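Peptidase M42 (Thaumarchaeota archaeon SCGC AB-539-E09, PDB 5DS0) probably acts as a cobalt-bound TET aminopeptidase of the M42 family, cleaving residues from the N-termini of peptides. Local coordinates at residues C[62-67]-C[299-304]; C[185-190]-C[234-239]. One frame throughout, in Å; residues are numbered along the deposited sequence.

Contact 1 of 2, residues C[62-67]-C[299-304]; sequences LMAGHT and GTDAGR. With CO (cobalt (II) ion), chain T.
The carboxylate of Asp301 meets Ala64, Gly65 and His66 of the segment 62-67, and nearly everything that touches does so through one oxygen, OD2. The tight part lies around His66: Asp301 OD2 is 3.8 Å from His66 N and 3.9 Å from His66 CB, coming in at the edge of the imidazole and near its plane. Farther back along the strand the fit slackens, with Asp301 OD2 4.3 Å from Ala64 CB. The rotation that sets Asp301 CG beside its own backbone N (chi1 -73°) swings OD2 over to His66. These are van der Waals approaches; OD2 of Asp301 hydrogen-bonds to Thr211 OG1 and the His66 backbone N to Asp181 OD2.

The imidazole belongs to the metal site. His66 CG sits between the backbone N and carbonyl carbon (chi1 68°), turning the ring toward a cobalt ion, which His66 NE2 binds at 2.1 Å, while ND1 is hydrogen-bonded to the carbonyl oxygen of Asp68. Asp180 and Glu237 bind the same ion. Fixed at both nitrogens, the ring has little freedom to rotate. Asp301, with its OD2 5.6 Å from His66 NE2, may add some negative potential without binding the metal.

All four touching residues are buried. The open side belongs to the flanks of 299-304, where Gly299 and Arg304 are partly exposed and Arg304 NE bonds to Gln222. Ahead of the helix, Thr300 OG1 accepts a weak capping bond from Ala302 N.

Strand 60-66 runs parallel to both 205-211 and 232-240 and lies between them, with helix 302-305 against one sheet face and helix 179-197 beyond Met63 on the other.

Contact 2 of 2, residues C[185-190]-C[234-239]; sequences AFVLME and LVLEVD. With CO (cobalt (II) ion), chain T.
Leu236 projects from its strand into the side of a helix, where one methyl group does the touching. Its CD1 lies 3.8 Å from Leu188 CB and 4.0 Å from Val187 CG1, thus resting against two consecutive helical residues. The Val187 and Leu236 side chains cross obliquely. With Val187 CG1 trans to the backbone N (chi1 169°), this branch is the one presented to the leucine. The contact is purely apolar and fully buried.

A second shell holds these three side chains in place. Leu236 also rests on Ile317 of strand 314-322; Val187 is wedged among Ile319 of that strand and Ile340 and Val343 of helix 333-349; and Leu188 packs against Met63.

One residue on, the strand turns its chemistry the other way. The side chain of Glu237 leaves the backbone away from the helix, and its chain bends at chi2 (-66°) to bring both carboxylate oxygens onto a cobalt ion, OE2 at 2.2 Å and OE1 at 2.5 Å from the metal. Glu237 OE1 also accepts a hydrogen bond from Val238 N (3.1 Å, N-H...O angle 158°) on its anti lone pair, a bond that helps fix the rotation of the carboxylate. His66 and Asp180 bind the same ion, so the strand has a metal ligand directly after its helix-facing leucine.

In the fold, strand 232-240 runs parallel to its neighbours 60-66 and 314-322, while helix 179-197 lies over the sheet beside helix 333-349, with helix 2-15 against its outer side at Phe186 and Met189.

How the contacts relate
Both contacts are buried core, and they share a sheet: strands 60-66 and 232-240 run side by side and in parallel, joined by Leu62 O to Leu234 N (2.8 Å) and Ala64 O to Leu236 N (2.9 Å), probable hydrogen bonds. They use opposite faces of it. Contact 1 brings a carboxylate beside a metal-binding histidine without a bond between them, and its flanks include partly exposed residues; across contact 2 the touching groups are all hydrocarbon, under the helical layer. The two meet at one cobalt ion, bound by His66 of contact 1 and Glu237 of contact 2. Along the chain, contact 2 is nested within the loop that contact 1 closes.

Contact 1 of 2, residues C[62-67]-C[299-304]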
loop_
_atom_site.group_PDB
_atom_site.type_symbol
_atom_site.label_atom_id
_atom_site.label_comp_id
_atom_site.label_asym_id
_atom_site.label_seq_id
_atom_site.Cartn_x
_atom_site.Cartn_y
_atom_site.Cartn_z
ATOM N N LEU C 62 0.308 6.091 -54.806
ATOM C CA LEU C 62 1.422 5.657 -53.979
ATOM C C LEU C 62 1.002 4.448 -53.155
ATOM O O LEU C 62 0.057 4.544 -52.368
ATOM C CB LEU C 62 1.877 6.790 -53.059
ATOM C CG LEU C 62 2.949 6.449 -52.022
ATOM C CD1 LEU C 62 4.147 5.763 -52.645
ATOM C CD2 LEU C 62 3.399 7.702 -51.298
HETATM N N MSE C 63 1.687 3.326 -53.350
HETATM C CA MSE C 63 1.558 2.189 -52.462
HETATM C C MSE C 63 2.797 2.099 -51.641
HETATM O O MSE C 63 3.897 2.163 -52.176
HETATM C CB MSE C 63 1.462 0.893 -53.213
HETATM C CG MSE C 63 0.156 0.757 -53.969
HETATM SE SE MSE C 63 -0.047 -1.154 -54.417
HETATM C CE MSE C 63 1.248 -1.280 -55.897
ATOM N N ALA C 64 2.656 1.927 -50.335
ATOM C CA ALA C 64 3.812 1.918 -49.459
ATOM C C ALA C 64 3.754 0.783 -48.463
ATOM O O ALA C 64 2.707 0.533 -47.871
ATOM C CB ALA C 64 3.911 3.236 -48.719
ATOM N N GLY C 65 4.881 0.097 -48.296
ATOM C CA GLY C 65 5.059 -0.887 -47.222
ATOM C C GLY C 65 6.464 -0.774 -46.674
ATOM O O GLY C 65 7.418 -0.795 -47.436
ATOM N N HIS C 66 6.608 -0.617 -45.367
ATOM C CA HIS C 66 7.931 -0.353 -44.809
ATOM C C HIS C 66 8.744 -1.631 -44.675
ATOM O O HIS C 66 8.228 -2.658 -44.246
ATOM C CB HIS C 66 7.858 0.431 -43.480
ATOM C CG HIS C 66 7.258 -0.325 -42.333
ATOM N ND1 HIS C 66 8.007 -1.111 -41.487
ATOM C CD2 HIS C 66 5.990 -0.363 -41.859
ATOM C CE1 HIS C 66 7.223 -1.624 -40.553
ATOM N NE2 HIS C 66 5.993 -1.191 -40.760
ATOM N N THR C 67 10.021 -1.558 -45.053
ATOM C CA THR C 67 10.895 -2.714 -45.004
ATOM C C THR C 67 11.747 -2.759 -43.758
ATOM O O THR C 67 12.466 -3.737 -43.539
ATOM C CB THR C 67 11.834 -2.739 -46.196
ATOM O OG1 THR C 67 12.521 -1.481 -46.272
ATOM C CG2 THR C 67 11.065 -2.984 -47.466
ATOM N N GLY C 299 -0.082 3.623 -35.407
ATOM C CA GLY C 299 -0.066 4.444 -36.622
ATOM C C GLY C 299 0.594 3.745 -37.798
ATOM O O GLY C 299 1.122 2.640 -37.649
ATOM N N THR C 300 0.603 4.431 -38.945
ATOM C CA THR C 300 1.103 3.889 -40.208
ATOM C C THR C 300 1.820 4.947 -41.022
ATOM O O THR C 300 1.714 6.133 -40.733
ATOM C CB THR C 300 -0.058 3.370 -41.072
ATOM O OG1 THR C 300 -1.026 4.418 -41.252
ATOM C CG2 THR C 300 -0.722 2.194 -40.404
ATOM N N ASP C 301 2.534 4.514 -42.059
ATOM C CA ASP C 301 3.116 5.441 -43.031
ATOM C C ASP C 301 2.065 6.470 -43.502
ATOM O O ASP C 301 2.414 7.615 -43.831
ATOM C CB ASP C 301 3.641 4.706 -44.280
ATOM C CG ASP C 301 4.936 3.912 -44.039
ATOM O OD1 ASP C 301 5.845 4.394 -43.300
ATOM O OD2 ASP C 301 5.022 2.799 -44.635
ATOM N N ALA C 302 0.798 6.059 -43.551
ATOM C CA ALA C 302 -0.288 6.942 -43.994
ATOM C C ALA C 302 -0.415 8.206 -43.154
ATOM O O ALA C 302 -0.837 9.250 -43.658
ATOM C CB ALA C 302 -1.608 6.202 -43.989
ATOM N N GLY C 303 -0.042 8.109 -41.882
ATOM C CA GLY C 303 -0.043 9.242 -40.981
ATOM C C GLY C 303 0.720 10.435 -41.514
ATOM O O GLY C 303 0.336 11.573 -41.237
ATOM N N ARG C 304 1.783 10.172 -42.277
ATOM C CA ARG C 304 2.579 11.230 -42.919
ATOM C C ARG C 304 2.191 11.498 -44.366
ATOM O O ARG C 304 2.159 12.643 -44.803
ATOM C CB ARG C 304 4.068 10.888 -42.873
ATOM C CG ARG C 304 4.708 11.023 -41.511
ATOM C CD ARG C 304 4.581 12.401 -40.899
ATOM N NE ARG C 304 5.624 12.541 -39.889
ATOM C CZ ARG C 304 5.557 12.076 -38.639
ATOM N NH1 ARG C 304 4.457 11.466 -38.196
ATOM N NH2 ARG C 304 6.601 12.243 -37.811
HETATM CO CO CO T . 4.388 -1.497 -39.458
#

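Contact 2 of 2, residues C[185-190]-C[234-239]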
loop_
_atom_site.group_PDB
_atom_site.type_symbol
_atom_site.label_atom_id
_atom_site.label_comp_id
_atom_site.label_asym_id
_atom_site.label_seq_id
_atom_site.Cartn_x
_atom_site.Cartn_y
_atom_site.Cartn_z
ATOM N N ALA C 185 5.357 -4.830 -48.367
ATOM C CA ALA C 185 6.260 -4.609 -49.488
ATOM C C ALA C 185 6.132 -5.742 -50.488
ATOM O O ALA C 185 6.137 -5.521 -51.691
ATOM C CB ALA C 185 7.685 -4.527 -48.996
ATOM N N PHE C 186 5.993 -6.962 -49.982
ATOM C CA PHE C 186 5.804 -8.128 -50.829
ATOM C C PHE C 186 4.563 -7.989 -51.693
ATOM O O PHE C 186 4.600 -8.284 -52.880
ATOM C CB PHE C 186 5.699 -9.388 -49.969
ATOM C CG PHE C 186 5.401 -10.638 -50.749
ATOM C CD1 PHE C 186 6.428 -11.379 -51.306
ATOM C CD2 PHE C 186 4.096 -11.084 -50.886
ATOM C CE1 PHE C 186 6.160 -12.536 -52.004
ATOM C CE2 PHE C 186 3.816 -12.243 -51.576
ATOM C CZ PHE C 186 4.850 -12.971 -52.137
ATOM N N VAL C 187 3.467 -7.542 -51.090
ATOM C CA VAL C 187 2.218 -7.364 -51.810
ATOM C C VAL C 187 2.347 -6.349 -52.932
ATOM O O VAL C 187 1.938 -6.613 -54.051
ATOM C CB VAL C 187 1.105 -6.903 -50.868
ATOM C CG1 VAL C 187 -0.122 -6.446 -51.648
ATOM C CG2 VAL C 187 0.715 -8.036 -49.939
ATOM N N LEU C 188 2.902 -5.179 -52.644
ATOM C CA LEU C 188 2.972 -4.144 -53.665
ATOM C C LEU C 188 3.909 -4.535 -54.802
ATOM O O LEU C 188 3.636 -4.245 -55.966
ATOM C CB LEU C 188 3.360 -2.791 -53.073
ATOM C CG LEU C 188 4.734 -2.608 -52.430
ATOM C CD1 LEU C 188 5.796 -2.116 -53.407
ATOM C CD2 LEU C 188 4.612 -1.623 -51.275
HETATM N N MSE C 189 4.997 -5.211 -54.469
HETATM C CA MSE C 189 5.909 -5.726 -55.489
HETATM C C MSE C 189 5.254 -6.771 -56.358
HETATM O O MSE C 189 5.440 -6.773 -57.568
HETATM C CB MSE C 189 7.141 -6.323 -54.825
HETATM C CG MSE C 189 8.070 -5.200 -54.403
HETATM SE SE MSE C 189 9.773 -5.960 -53.788
HETATM C CE MSE C 189 9.220 -6.721 -52.058
ATOM N N GLU C 190 4.499 -7.678 -55.752
ATOM C CA GLU C 190 3.820 -8.718 -56.511
ATOM C C GLU C 190 2.714 -8.139 -57.362
ATOM O O GLU C 190 2.439 -8.643 -58.447
ATOM C CB GLU C 190 3.250 -9.794 -55.587
ATOM C CG GLU C 190 4.309 -10.743 -55.043
ATOM C CD GLU C 190 4.960 -11.567 -56.134
ATOM O OE1 GLU C 190 4.332 -12.553 -56.573
ATOM O OE2 GLU C 190 6.067 -11.199 -56.581
ATOM N N LEU C 234 -2.345 4.104 -51.078
ATOM C CA LEU C 234 -2.741 2.837 -50.478
ATOM C C LEU C 234 -1.586 2.341 -49.637
ATOM O O LEU C 234 -0.574 1.918 -50.165
ATOM C CB LEU C 234 -3.041 1.801 -51.538
ATOM C CG LEU C 234 -4.051 2.170 -52.612
ATOM C CD1 LEU C 234 -4.182 1.014 -53.596
ATOM C CD2 LEU C 234 -5.401 2.521 -52.005
ATOM N N VAL C 235 -1.713 2.427 -48.323
ATOM C CA VAL C 235 -0.665 1.957 -47.452
ATOM C C VAL C 235 -0.961 0.536 -47.042
ATOM O O VAL C 235 -2.074 0.216 -46.630
ATOM C CB VAL C 235 -0.541 2.850 -46.226
ATOM C CG1 VAL C 235 0.404 2.234 -45.217
ATOM C CG2 VAL C 235 -0.045 4.213 -46.648
ATOM N N LEU C 236 0.042 -0.321 -47.173
ATOM C CA LEU C 236 -0.089 -1.734 -46.828
ATOM C C LEU C 236 0.650 -1.995 -45.549
ATOM O O LEU C 236 1.811 -1.641 -45.425
ATOM C CB LEU C 236 0.489 -2.590 -47.928
ATOM C CG LEU C 236 -0.281 -2.371 -49.220
ATOM C CD1 LEU C 236 0.535 -2.652 -50.472
ATOM C CD2 LEU C 236 -1.516 -3.228 -49.198
ATOM N N GLU C 237 -0.040 -2.573 -44.585
ATOM C CA GLU C 237 0.513 -2.799 -43.261
ATOM C C GLU C 237 0.023 -4.150 -42.761
ATOM O O GLU C 237 -0.710 -4.852 -43.456
ATOM C CB GLU C 237 0.071 -1.703 -42.286
ATOM C CG GLU C 237 1.116 -0.652 -41.931
ATOM C CD GLU C 237 2.343 -1.132 -41.136
ATOM O OE1 GLU C 237 2.464 -2.308 -40.768
ATOM O OE2 GLU C 237 3.195 -0.269 -40.849
ATOM N N VAL C 238 0.447 -4.498 -41.555
ATOM C CA VAL C 238 -0.095 -5.626 -40.864
ATOM C C VAL C 238 -1.151 -5.118 -39.889
ATOM O O VAL C 238 -1.172 -3.953 -39.544
ATOM C CB VAL C 238 0.994 -6.395 -40.103
ATOM C CG1 VAL C 238 1.959 -7.025 -41.076
ATOM C CG2 VAL C 238 1.721 -5.492 -39.128
ATOM N N ASP C 239 -2.040 -6.010 -39.480
ATOM C CA ASP C 239 -3.043 -5.719 -38.475
ATOM C C ASP C 239 -2.783 -6.685 -37.346
ATOM O O ASP C 239 -2.397 -7.838 -37.589
ATOM C CB ASP C 239 -4.450 -5.961 -39.042
ATOM C CG ASP C 239 -5.439 -4.856 -38.683
ATOM O OD1 ASP C 239 -5.403 -4.356 -37.528
ATOM O OD2 ASP C 239 -6.268 -4.505 -39.564
HETATM CO CO CO T . 4.388 -1.497 -39.458
#